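Local atomic coordinates of mannosylglycerate hydrolase MGH1-like glycoside hydrolase domain-containing protein (Thermus thermophilus HB8, PDB entry 4WVA), a protein that hydrolyses mannosylglycerate, a solute made by thermophiles under osmotic stress, to mannose and glycerate, and probably splits glucosylglycerate as well. Residues 12-21 with 43-54. Sequence-based numbering, arbitrary orientation.
Sequences LQRNSRGAFT and WTQVDWERAWQE
Thr21 OG1 is the polar hub between residues 12-21 and 43-54. It takes the indole N-H of Trp43 in the ring plane (NE1 to OG1, 3.0 Å) and donates its own proton to Glu54, OG1 to OE1 being 2.7 Å. The second carboxylate oxygen, OE2, accepts the backbone N-H of Thr21 on its syn lone pair, so hydroxyl and amide together hold both oxygens of Glu54. The Trp43 ring is sandwiched: Leu12 CB lies over one face, 4.0 Å from the centroid of the six-membered ring in a CH-pi contact, and Arg50 CG covers the opposite face, while the Gln13 amide stands at the edge, its plane turned 72° from the ring. With CG anti to the backbone N (chi1 -179°) and a bend at chi2, Arg50 lays one guanidinium face against Trp43 NE1, with Gly18 O over the opposite face. Its NH2 gives Ser16 OG a nearly straight bond (2.9 Å, 170°), NH1 forms a salt bridge with Glu54 OE1, and a water links NE to Ser16 OG and Gln13 OE1. A methionine in place of Arg50 would probably leave the Glu54 carboxylate without its countercharge and Ser16 OG with just the Gly18 N-H and the water. Ser36 also bonds Glu54, close to Asp35, which probably binds substrate. The contact thus ties the end of helix 4-15 and its following loop to helices 33-43 and 48-62, in an (alpha/alpha)6-barrel protein, with helix 409-418 packing against Leu12 and Thr21.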
loop_
_atom_site.group_PDB
_atom_site.type_symbol
_atom_site.label_atom_id
_atom_site.label_comp_id
_atom_site.label_asym_id
_atom_site.label_seq_id
_atom_site.Cartn_x
_atom_site.Cartn_y
_atom_site.Cartn_z
ATOM N N LEU A 12 39.614 -5.680 -1.065
ATOM C CA LEU A 12 38.964 -6.286 0.104
ATOM C C LEU A 12 39.959 -7.071 0.941
ATOM O O LEU A 12 39.961 -6.966 2.165
ATOM C CB LEU A 12 37.793 -7.164 -0.298
ATOM C CG LEU A 12 36.583 -6.446 -0.904
ATOM C CD1 LEU A 12 35.437 -7.418 -1.113
ATOM C CD2 LEU A 12 36.146 -5.262 -0.040
ATOM N N GLN A 13 40.800 -7.863 0.281
ATOM C CA GLN A 13 41.807 -8.634 1.021
ATOM C C GLN A 13 42.847 -7.750 1.719
ATOM O O GLN A 13 43.247 -8.055 2.843
ATOM C CB GLN A 13 42.461 -9.677 0.127
ATOM C CG GLN A 13 41.504 -10.768 -0.355
ATOM C CD GLN A 13 41.183 -11.842 0.666
ATOM O OE1 GLN A 13 41.111 -11.598 1.871
ATOM N NE2 GLN A 13 40.943 -13.050 0.171
ATOM N N ARG A 14 43.252 -6.656 1.076
ATOM C CA ARG A 14 44.160 -5.679 1.703
ATOM C C ARG A 14 43.534 -5.016 2.918
ATOM O O ARG A 14 44.219 -4.793 3.938
ATOM C CB ARG A 14 44.616 -4.587 0.713
ATOM C CG ARG A 14 45.657 -5.060 -0.296
ATOM C CD ARG A 14 46.274 -3.890 -1.078
ATOM N NE ARG A 14 45.267 -2.966 -1.631
ATOM C CZ ARG A 14 45.172 -1.651 -1.386
ATOM N NH1 ARG A 14 46.024 -1.022 -0.570
ATOM N NH2 ARG A 14 44.199 -0.942 -1.963
ATOM N N ASN A 15 42.229 -4.717 2.832
ATOM C CA ASN A 15 41.544 -4.037 3.934
ATOM C C ASN A 15 40.995 -4.999 4.991
ATOM O O ASN A 15 40.477 -4.571 6.022
ATOM C CB ASN A 15 40.402 -3.159 3.394
ATOM C CG ASN A 15 40.884 -1.990 2.553
ATOM O OD1 ASN A 15 40.074 -1.348 1.852
ATOM N ND2 ASN A 15 42.156 -1.682 2.617
ATOM N N SER A 16 41.095 -6.295 4.750
ATOM C CA SER A 16 40.625 -7.280 5.731
ATOM C C SER A 16 41.525 -7.287 6.938
ATOM O O SER A 16 42.750 -7.198 6.805
ATOM C CB SER A 16 40.596 -8.680 5.132
ATOM O OG SER A 16 40.110 -9.608 6.081
ATOM N N ARG A 17 40.913 -7.390 8.118
ATOM C CA ARG A 17 41.649 -7.639 9.362
ATOM C C ARG A 17 41.244 -9.001 9.941
ATOM O O ARG A 17 41.308 -9.217 11.147
ATOM C CB ARG A 17 41.396 -6.501 10.351
ATOM C CG ARG A 17 41.754 -5.103 9.837
ATOM C CD ARG A 17 43.252 -4.916 9.615
ATOM N NE ARG A 17 43.583 -3.632 8.974
ATOM C CZ ARG A 17 43.835 -3.448 7.674
ATOM N NH1 ARG A 17 43.844 -4.461 6.808
ATOM N NH2 ARG A 17 44.127 -2.228 7.237
ATOM N N GLY A 18 40.866 -9.923 9.070
ATOM C CA GLY A 18 40.404 -11.245 9.472
ATOM C C GLY A 18 38.894 -11.314 9.554
ATOM O O GLY A 18 38.237 -11.859 8.672
ATOM N N ALA A 19 38.359 -10.793 10.646
ATOM C CA ALA A 19 36.943 -10.895 10.948
ATOM C C ALA A 19 36.143 -9.684 10.490
ATOM O O ALA A 19 34.916 -9.725 10.492
ATOM C CB ALA A 19 36.766 -11.069 12.446
ATOM N N PHE A 20 36.821 -8.601 10.123
ATOM C CA PHE A 20 36.147 -7.395 9.647
ATOM C C PHE A 20 37.048 -6.714 8.634
ATOM O O PHE A 20 38.217 -7.071 8.492
ATOM C CB PHE A 20 35.797 -6.442 10.792
ATOM C CG PHE A 20 36.996 -5.775 11.418
ATOM C CD1 PHE A 20 37.424 -4.530 10.992
ATOM C CD2 PHE A 20 37.684 -6.408 12.445
ATOM C CE1 PHE A 20 38.562 -3.944 11.546
ATOM C CE2 PHE A 20 38.808 -5.823 13.006
ATOM C CZ PHE A 20 39.229 -4.584 12.569
ATOM N N THR A 21 36.468 -5.770 7.900
ATOM C CA THR A 21 37.149 -5.066 6.839
ATOM C C THR A 21 37.125 -3.583 7.164
ATOM O O THR A 21 36.071 -3.015 7.473
ATOM C CB THR A 21 36.433 -5.328 5.502
ATOM O OG1 THR A 21 36.165 -6.732 5.372
ATOM C CG2 THR A 21 37.250 -4.834 4.349
ATOM N N TRP A 43 32.078 -9.858 -0.195
ATOM C CA TRP A 43 32.708 -11.103 0.221
ATOM C C TRP A 43 31.987 -12.357 -0.307
ATOM O O TRP A 43 32.609 -13.425 -0.437
ATOM C CB TRP A 43 32.850 -11.173 1.750
ATOM C CG TRP A 43 33.939 -10.296 2.296
ATOM C CD1 TRP A 43 33.791 -9.248 3.163
ATOM C CD2 TRP A 43 35.340 -10.390 2.025
ATOM N NE1 TRP A 43 35.017 -8.675 3.436
ATOM C CE2 TRP A 43 35.983 -9.367 2.760
ATOM C CE3 TRP A 43 36.124 -11.253 1.247
ATOM C CZ2 TRP A 43 37.363 -9.185 2.743
ATOM C CZ3 TRP A 43 37.490 -11.060 1.225
ATOM C CH2 TRP A 43 38.097 -10.048 1.972
ATOM N N THR A 44 30.703 -12.242 -0.644
ATOM C CA THR A 44 29.966 -13.399 -1.209
ATOM C C THR A 44 30.606 -13.867 -2.522
ATOM O O THR A 44 30.355 -14.995 -2.971
ATOM C CB THR A 44 28.469 -13.117 -1.509
ATOM O OG1 THR A 44 28.347 -12.155 -2.563
ATOM C CG2 THR A 44 27.722 -12.636 -0.286
ATOM N N GLN A 45 31.388 -12.994 -3.153
ATOM C CA GLN A 45 32.062 -13.306 -4.412
ATOM C C GLN A 45 33.427 -13.958 -4.191
ATOM O O GLN A 45 34.103 -14.314 -5.162
ATOM C CB GLN A 45 32.236 -12.032 -5.235
ATOM C CG GLN A 45 30.940 -11.372 -5.627
ATOM C CD GLN A 45 30.024 -12.341 -6.328
ATOM O OE1 GLN A 45 30.281 -12.739 -7.479
ATOM N NE2 GLN A 45 28.953 -12.729 -5.650
ATOM N N VAL A 46 33.816 -14.117 -2.928
ATOM C CA VAL A 46 35.121 -14.653 -2.546
ATOM C C VAL A 46 34.956 -15.873 -1.659
ATOM O O VAL A 46 35.538 -16.931 -1.919
ATOM C CB VAL A 46 35.974 -13.591 -1.802
ATOM C CG1 VAL A 46 37.335 -14.136 -1.394
ATOM C CG2 VAL A 46 36.174 -12.360 -2.660
ATOM N N ASP A 47 34.165 -15.728 -0.600
ATOM C CA ASP A 47 34.003 -16.775 0.383
ATOM C C ASP A 47 32.777 -16.472 1.237
ATOM O O ASP A 47 32.761 -15.477 1.924
ATOM C CB ASP A 47 35.246 -16.835 1.268
ATOM C CG ASP A 47 35.204 -17.982 2.253
ATOM O OD1 ASP A 47 34.877 -17.729 3.438
ATOM O OD2 ASP A 47 35.495 -19.132 1.840
ATOM N N TRP A 48 31.777 -17.343 1.193
ATOM C CA TRP A 48 30.517 -17.118 1.939
ATOM C C TRP A 48 30.730 -17.042 3.441
ATOM O O TRP A 48 30.126 -16.194 4.106
ATOM C CB TRP A 48 29.468 -18.183 1.610
ATOM C CG TRP A 48 28.886 -17.973 0.281
ATOM C CD1 TRP A 48 29.362 -18.465 -0.898
ATOM C CD2 TRP A 48 27.735 -17.179 -0.049
ATOM N NE1 TRP A 48 28.579 -18.044 -1.937
ATOM C CE2 TRP A 48 27.589 -17.231 -1.449
ATOM C CE3 TRP A 48 26.827 -16.417 0.697
ATOM C CZ2 TRP A 48 26.559 -16.578 -2.120
ATOM C CZ3 TRP A 48 25.807 -15.770 0.035
ATOM C CH2 TRP A 48 25.688 -15.842 -1.370
ATOM N N GLU A 49 31.599 -17.894 3.986
ATOM C CA GLU A 49 31.873 -17.824 5.417
ATOM C C GLU A 49 32.401 -16.447 5.801
ATOM O O GLU A 49 32.024 -15.910 6.837
ATOM C CB GLU A 49 32.870 -18.893 5.891
ATOM C CG GLU A 49 33.085 -18.869 7.419
ATOM C CD GLU A 49 31.807 -19.150 8.222
ATOM O OE1 GLU A 49 31.212 -18.222 8.850
ATOM O OE2 GLU A 49 31.385 -20.323 8.227
ATOM N N ARG A 50 33.277 -15.898 4.967
ATOM C CA ARG A 50 33.872 -14.595 5.210
ATOM C C ARG A 50 32.824 -13.483 5.219
ATOM O O ARG A 50 32.929 -12.555 6.016
ATOM C CB ARG A 50 34.958 -14.314 4.166
ATOM C CG ARG A 50 35.673 -12.989 4.345
ATOM C CD ARG A 50 36.415 -12.909 5.655
ATOM N NE ARG A 50 37.095 -11.625 5.812
ATOM C CZ ARG A 50 36.506 -10.491 6.199
ATOM N NH1 ARG A 50 35.193 -10.458 6.471
ATOM N NH2 ARG A 50 37.234 -9.388 6.339
ATOM N N ALA A 51 31.808 -13.598 4.358
ATOM C CA ALA A 51 30.699 -12.643 4.320
ATOM C C ALA A 51 29.926 -12.671 5.638
ATOM O O ALA A 51 29.638 -11.643 6.216
ATOM C CB ALA A 51 29.794 -12.931 3.142
ATOM N N TRP A 52 29.615 -13.863 6.128
ATOM C CA TRP A 52 28.935 -13.978 7.414
ATOM C C TRP A 52 29.802 -13.416 8.538
ATOM O O TRP A 52 29.326 -12.722 9.431
ATOM C CB TRP A 52 28.624 -15.423 7.741
ATOM C CG TRP A 52 27.489 -16.030 7.015
ATOM C CD1 TRP A 52 27.544 -17.013 6.093
ATOM C CD2 TRP A 52 26.100 -15.714 7.183
ATOM N NE1 TRP A 52 26.286 -17.338 5.661
ATOM C CE2 TRP A 52 25.376 -16.557 6.327
ATOM C CE3 TRP A 52 25.402 -14.810 7.989
ATOM C CZ2 TRP A 52 23.983 -16.513 6.243
ATOM C CZ3 TRP A 52 24.014 -14.765 7.895
ATOM C CH2 TRP A 52 23.326 -15.613 7.053
ATOM N N GLN A 53 31.094 -13.731 8.492
ATOM C CA GLN A 53 31.980 -13.350 9.585
ATOM C C GLN A 53 32.008 -11.843 9.799
ATOM O O GLN A 53 32.056 -11.373 10.939
ATOM C CB GLN A 53 33.390 -13.905 9.357
ATOM C CG GLN A 53 33.508 -15.404 9.604
ATOM C CD GLN A 53 33.216 -15.791 11.048
ATOM O OE1 GLN A 53 33.492 -15.018 11.989
ATOM N NE2 GLN A 53 32.640 -16.981 11.239
ATOM N N GLU A 54 31.978 -11.089 8.698
ATOM C CA GLU A 54 31.907 -9.634 8.758
ATOM C C GLU A 54 30.802 -9.183 9.707
ATOM O O GLU A 54 31.008 -8.269 10.508
ATOM C CB GLU A 54 31.685 -9.018 7.365
ATOM C CG GLU A 54 31.857 -7.502 7.337
ATOM C CD GLU A 54 33.301 -7.041 7.274
ATOM O OE1 GLU A 54 34.155 -7.824 6.800
ATOM O OE2 GLU A 54 33.575 -5.873 7.655
HETATM O O HOH W 1 39.786 -11.934 4.468
#